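Local atomic coordinates of hydratase ChsH2 (Mycobacterium tuberculosis SUMu008, PDB entry 4W78), a protein that probably acts with its partner ChsH1 as a MaoC-like enoyl-CoA hydratase in cholesterol breakdown. Residues 19-22 with 23-27; 65-68 with 69-73. All blocks are in the same frame, centred on the assembly; numbering follows the deposited sequence.

Contact 1: 19-22 with 23-27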
ATOM      1  N   PHE F  19       9.768  -1.657  -6.110  1.00 10.87           N
ATOM      2  CA  PHE F  19      10.272  -2.316  -4.915  1.00  9.47           C
ATOM      3  C   PHE F  19      10.368  -1.337  -3.745  1.00  9.68           C
ATOM      4  O   PHE F  19       9.874  -1.617  -2.660  1.00  9.72           O
ATOM      5  CB  PHE F  19      11.625  -2.959  -5.216  1.00 11.48           C
ATOM      6  CG  PHE F  19      12.260  -3.613  -4.038  1.00 12.40           C
ATOM      7  CD1 PHE F  19      11.834  -4.864  -3.625  1.00 15.32           C
ATOM      8  CD2 PHE F  19      13.279  -2.978  -3.330  1.00 14.05           C
ATOM      9  CE1 PHE F  19      12.403  -5.483  -2.529  1.00 18.79           C
ATOM     10  CE2 PHE F  19      13.864  -3.599  -2.237  1.00 16.99           C
ATOM     11  CZ  PHE F  19      13.426  -4.847  -1.835  1.00 18.72           C
ATOM     12  N   ILE F  20      10.981  -0.184  -3.983  1.00 10.90           N
ATOM     13  CA  ILE F  20      11.212   0.778  -2.912  1.00  9.74           C
ATOM     14  C   ILE F  20       9.893   1.305  -2.363  1.00  9.35           C
ATOM     15  O   ILE F  20       9.697   1.371  -1.145  1.00  9.62           O
ATOM     16  CB  ILE F  20      12.089   1.928  -3.419  1.00  9.91           C
ATOM     17  CG1 ILE F  20      13.446   1.375  -3.854  1.00 11.49           C
ATOM     18  CG2 ILE F  20      12.225   3.016  -2.334  1.00 11.96           C
ATOM     19  CD1 ILE F  20      14.477   2.443  -4.239  1.00 14.01           C
ATOM     20  N   VAL F  21       8.972   1.644  -3.257  1.00  9.70           N
ATOM     21  CA  VAL F  21       7.678   2.204  -2.830  1.00  9.25           C
ATOM     22  C   VAL F  21       6.813   1.157  -2.139  1.00  9.24           C
ATOM     23  O   VAL F  21       6.272   1.395  -1.048  1.00  9.71           O
ATOM     24  CB  VAL F  21       6.931   2.822  -4.016  1.00  9.86           C
ATOM     25  CG1 VAL F  21       5.534   3.247  -3.618  1.00 10.38           C
ATOM     26  CG2 VAL F  21       7.720   4.010  -4.575  1.00 11.16           C
ATOM     27  N   SER F  22       6.694  -0.017  -2.756  1.00 10.51           N
ATOM     28  CA  SER F  22       5.828  -1.052  -2.199  1.00  9.04           C
ATOM     29  C   SER F  22       6.318  -1.549  -0.842  1.00  8.26           C
ATOM     30  O   SER F  22       5.501  -1.792   0.040  1.00  8.54           O
ATOM     31  CB  SER F  22       5.624  -2.208  -3.187  1.00 10.75           C
ATOM     32  OG  SER F  22       6.835  -2.895  -3.436  1.00 12.03           O
ATOM     33  N   THR F  23       7.631  -1.704  -0.674  1.00  8.15           N
ATOM     34  CA  THR F  23       8.152  -2.110   0.629  1.00  8.65           C
ATOM     35  C   THR F  23       7.941  -1.022   1.679  1.00  7.47           C
ATOM     36  O   THR F  23       7.488  -1.305   2.788  1.00  9.55           O
ATOM     37  CB  THR F  23       9.625  -2.520   0.584  1.00  9.21           C
ATOM     38  OG1 THR F  23      10.423  -1.481   0.016  1.00  9.46           O
ATOM     39  CG2 THR F  23       9.801  -3.806  -0.245  1.00  9.88           C
ATOM     40  N   ALA F  24       8.219   0.225   1.320  1.00  9.14           N
ATOM     41  CA  ALA F  24       8.001   1.291   2.285  1.00  9.32           C
ATOM     42  C   ALA F  24       6.558   1.321   2.755  1.00  8.64           C
ATOM     43  O   ALA F  24       6.312   1.372   3.968  1.00  8.90           O
ATOM     44  CB  ALA F  24       8.401   2.650   1.699  1.00  9.04           C
ATOM     45  N   LEU F  25       5.604   1.276   1.828  1.00  8.17           N
ATOM     46  CA  LEU F  25       4.200   1.374   2.233  1.00  8.84           C
ATOM     47  C   LEU F  25       3.698   0.116   2.945  1.00  7.74           C
ATOM     48  O   LEU F  25       2.841   0.220   3.822  1.00  9.57           O
ATOM     49  CB  LEU F  25       3.274   1.793   1.080  1.00  9.73           C
ATOM     50  CG  LEU F  25       3.151   3.314   0.955  1.00  9.33           C
ATOM     51  CD1 LEU F  25       4.470   4.004   0.625  1.00 10.81           C
ATOM     52  CD2 LEU F  25       2.079   3.658  -0.050  1.00 12.27           C
ATOM     53  N   ALA F  26       4.247  -1.045   2.592  1.00  9.01           N
ATOM     54  CA  ALA F  26       3.879  -2.273   3.299  1.00  8.54           C
ATOM     55  C   ALA F  26       4.431  -2.270   4.722  1.00  8.65           C
ATOM     56  O   ALA F  26       3.943  -3.014   5.579  1.00 10.79           O
ATOM     57  CB  ALA F  26       4.367  -3.520   2.541  1.00 10.89           C
ATOM     58  N   THR F  27       5.465  -1.469   4.985  1.00  9.39           N
ATOM     59  CA  THR F  27       5.939  -1.320   6.368  1.00  9.25           C
ATOM     60  C   THR F  27       5.241  -0.141   7.055  1.00  8.58           C
ATOM     61  O   THR F  27       5.593   0.227   8.173  1.00 11.35           O
ATOM     62  CB  THR F  27       7.471  -1.146   6.480  1.00  9.42           C
ATOM     63  OG1 THR F  27       7.856   0.104   5.881  1.00 11.65           O
ATOM     64  CG2 THR F  27       8.216  -2.268   5.784  1.00 12.02           C
TER
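Thr23 lays its methyl group over one face of the Phe19 ring, one turn back on the same helix. CG2 sits 4.1 Å from the ring centroid, 19° off the normal, in a CH-pi contact displaced toward the rim, so that CE1 of Phe19 is the ring atom nearest to it, at 3.8 Å. The ring can receive the methyl because CG of Phe19 lies anti to the backbone N (chi1 177°). In Thr23 the hydroxyl stands between the backbone N and the carbonyl carbon (chi1 55°), and from there OG1 turns back to Phe19 O at 2.7 Å. The same oxygen also takes the regular helical bond from Thr23 N, 3.0 Å long; the two donors come from opposite faces of the carbonyl plane. Threonine suits this place, since the hydroxyl of this buried residue finds an acceptor in its own helix, as a second donor to Phe19 O, while the methyl covers an aromatic ring.

This is helix 17-26 of a hot-dog fold, in which it leans on the long central helix 52-67: Phe19 touches Leu58 there and Thr23 touches Thr54. On another side Val21 CG1 and Leu25 CD1 approach to 4.4 Å, branched aliphatic groups that each meet their own counterpart in the second copy of the protein. Ala24, whose small side chain is about 7 Å from the bound cadmium, touches His34, which with Asp29 binds that ion. Ser22 turns OG back to Thr18 O. At the C-terminal end Thr27 leaves the helix, and its OG1 bonds to Ala24 O at 2.8 Å as well as to Asn51.

Contact 2: 65-68 with 69-73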
ATOM      1  N   ASP F  65      15.823 -17.534   4.360  1.00 16.97           N
ATOM      2  CA  ASP F  65      15.943 -18.207   3.063  1.00 19.15           C
ATOM      3  C   ASP F  65      16.941 -19.360   3.170  1.00 21.88           C
ATOM      4  O   ASP F  65      16.745 -20.429   2.588  1.00 23.28           O
ATOM      5  CB  ASP F  65      16.432 -17.236   1.976  1.00 21.12           C
ATOM      6  CG  ASP F  65      15.325 -16.347   1.405  1.00 23.56           C
ATOM      7  OD1 ASP F  65      14.145 -16.508   1.775  1.00 21.61           O
ATOM      8  OD2 ASP F  65      15.656 -15.492   0.551  1.00 24.07           O
ATOM      9  N   TRP F  66      18.016 -19.123   3.910  1.00 19.10           N
ATOM     10  CA  TRP F  66      19.078 -20.103   4.116  1.00 18.10           C
ATOM     11  C   TRP F  66      18.746 -21.075   5.247  1.00 19.79           C
ATOM     12  O   TRP F  66      18.914 -22.293   5.111  1.00 22.47           O
ATOM     13  CB  TRP F  66      20.384 -19.354   4.413  1.00 19.17           C
ATOM     14  CG  TRP F  66      21.498 -20.189   4.965  1.00 20.02           C
ATOM     15  CD1 TRP F  66      22.331 -21.033   4.279  1.00 22.93           C
ATOM     16  CD2 TRP F  66      21.924 -20.228   6.328  1.00 20.75           C
ATOM     17  NE1 TRP F  66      23.238 -21.602   5.139  1.00 26.41           N
ATOM     18  CE2 TRP F  66      23.014 -21.115   6.400  1.00 24.35           C
ATOM     19  CE3 TRP F  66      21.496 -19.582   7.494  1.00 20.06           C
ATOM     20  CZ2 TRP F  66      23.668 -21.396   7.601  1.00 27.16           C
ATOM     21  CZ3 TRP F  66      22.147 -19.862   8.682  1.00 23.88           C
ATOM     22  CH2 TRP F  66      23.221 -20.750   8.725  1.00 25.35           C
ATOM     23  N   ALA F  67      18.285 -20.528   6.367  1.00 19.44           N
ATOM     24  CA  ALA F  67      18.098 -21.307   7.591  1.00 20.53           C
ATOM     25  C   ALA F  67      16.853 -22.180   7.541  1.00 21.07           C
ATOM     26  O   ALA F  67      16.801 -23.248   8.161  1.00 26.90           O
ATOM     27  CB  ALA F  67      18.058 -20.367   8.807  1.00 22.10           C
ATOM     28  N   GLY F  68      15.852 -21.722   6.794  1.00 22.75           N
ATOM     29  CA  GLY F  68      14.627 -22.480   6.618  1.00 21.27           C
ATOM     30  C   GLY F  68      13.521 -22.060   7.560  1.00 18.95           C
ATOM     31  O   GLY F  68      13.717 -21.235   8.453  1.00 18.91           O
ATOM     32  N   PRO F  69      12.332 -22.636   7.363  1.00 18.74           N
ATOM     33  CA  PRO F  69      11.111 -22.287   8.093  1.00 19.27           C
ATOM     34  C   PRO F  69      11.182 -22.544   9.593  1.00 19.20           C
ATOM     35  O   PRO F  69      10.449 -21.879  10.321  1.00 20.38           O
ATOM     36  CB  PRO F  69      10.041 -23.199   7.474  1.00 22.72           C
ATOM     37  CG  PRO F  69      10.663 -23.831   6.284  1.00 26.11           C
ATOM     38  CD  PRO F  69      12.133 -23.770   6.445  1.00 24.18           C
ATOM     39  N   SER F  70      12.028 -23.472  10.042  1.00 19.40           N
ATOM     40  CA  SER F  70      12.101 -23.788  11.467  1.00 19.93           C
ATOM     41  C   SER F  70      12.971 -22.799  12.238  1.00 19.60           C
ATOM     42  O   SER F  70      13.033 -22.844  13.468  1.00 21.03           O
ATOM     43  CB  SER F  70      12.625 -25.211  11.680  1.00 25.89           C
ATOM     44  OG  SER F  70      13.957 -25.314  11.214  1.00 30.78           O
ATOM     45  N   ALA F  71      13.653 -21.913  11.515  1.00 17.73           N
ATOM     46  CA  ALA F  71      14.540 -20.950  12.155  1.00 19.13           C
ATOM     47  C   ALA F  71      13.726 -20.011  13.020  1.00 18.76           C
ATOM     48  O   ALA F  71      12.640 -19.581  12.622  1.00 16.49           O
ATOM     49  CB  ALA F  71      15.300 -20.170  11.118  1.00 24.48           C
ATOM     50  N   LEU F  72      14.260 -19.682  14.195  1.00 17.73           N
ATOM     51  CA  LEU F  72      13.617 -18.721  15.083  1.00 17.25           C
ATOM     52  C   LEU F  72      14.531 -17.520  15.257  1.00 16.72           C
ATOM     53  O   LEU F  72      15.581 -17.622  15.901  1.00 18.22           O
ATOM     54  CB  LEU F  72      13.330 -19.359  16.443  1.00 20.37           C
ATOM     55  CG  LEU F  72      12.327 -20.497  16.462  1.00 22.45           C
ATOM     56  CD1 LEU F  72      12.358 -21.178  17.829  1.00 24.37           C
ATOM     57  CD2 LEU F  72      10.936 -19.964  16.147  1.00 25.22           C
ATOM     58  N   ILE F  73      14.140 -16.389  14.681  1.00 14.95           N
ATOM     59  CA  ILE F  73      14.933 -15.162  14.794  1.00 15.64           C
ATOM     60  C   ILE F  73      14.792 -14.539  16.184  1.00 16.36           C
ATOM     61  O   ILE F  73      13.671 -14.314  16.654  1.00 16.97           O
ATOM     62  CB  ILE F  73      14.539 -14.129  13.706  1.00 14.37           C
ATOM     63  CG1 ILE F  73      14.666 -14.735  12.298  1.00 16.69           C
ATOM     64  CG2 ILE F  73      15.365 -12.856  13.848  1.00 15.00           C
ATOM     65  CD1 ILE F  73      16.070 -15.176  11.921  1.00 19.93           C
TER
HETATM   66  O   HOH W   1      14.126 -25.032   8.775  1.00 36.11           O
HETATM   67  O   HOH W   2      11.807 -19.107   9.976  1.00 18.76           O
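The carbonyl plane of Gly68 has Ala71 over one face, while water 2 approaches close to the plane, slightly to the other side. Ala71 N donates to Gly68 O at 3.1 Å from well above the plane, about 50° out of it and so not on a lone pair; Ala71 CB lies on the same face, 3.3 Å from Gly68 O. Water 2 is placed to donate to Gly68 O and Ala71 O, but with more acceptors around it than protons, the two bonds may be shared.

Residues 68-71 form a type I beta turn between the end of helix 52-67 and strand 72-80, the link between the central helix of the hot-dog fold and its enclosing sheet. Gly68 leaves the helix at positive phi (97°), a region open to glycine, which has no CB to crowd the preceding carbonyl O or Pro69 CD. Proline's ring-restricted phi fits the second place of the turn.

Beneath the turn the methyls of Ala67 and Ala71 meet at 3.6 Å, the one apolar side-chain contact here, and both rest on Leu124 of strand 116-125. Such close approach suits small residues. Ser70 holds OG between its backbone N and carbonyl carbon (chi1 64°), so that both OG and N grip water 1; Ser70 N gives it a 2.9 Å bond, and the water donates to Ala67 O. Pro69 packs on Ile45 of a ChsH1 subunit. With a single direct hydrogen bond across the join, and that one off-plane, much of the polar link between helix end and turn passes through ordered water.

Overall arrangement
Contact 1 is mostly buried, within helix 17-26, while contact 2 lies at the surface, where helix 52-67 hands the chain on to strand 72-80. Their centres are 23 Å apart and they do not touch, but helix 52-67 belongs to both settings: residues 19-27 pack on its side, and residues 65-73 include its end. The chemistry follows the place. In contact 1 the bonds run between protein atoms, helical backbone bonds and hydroxyls turned back on main-chain carbonyls, while branched and aromatic side chains pack. In contact 2 glycine, proline, serine and alanine make the turn, a second alanine at the helix end packs on the last, and waters complete the bonding. Both regions border ChsH1 subunits.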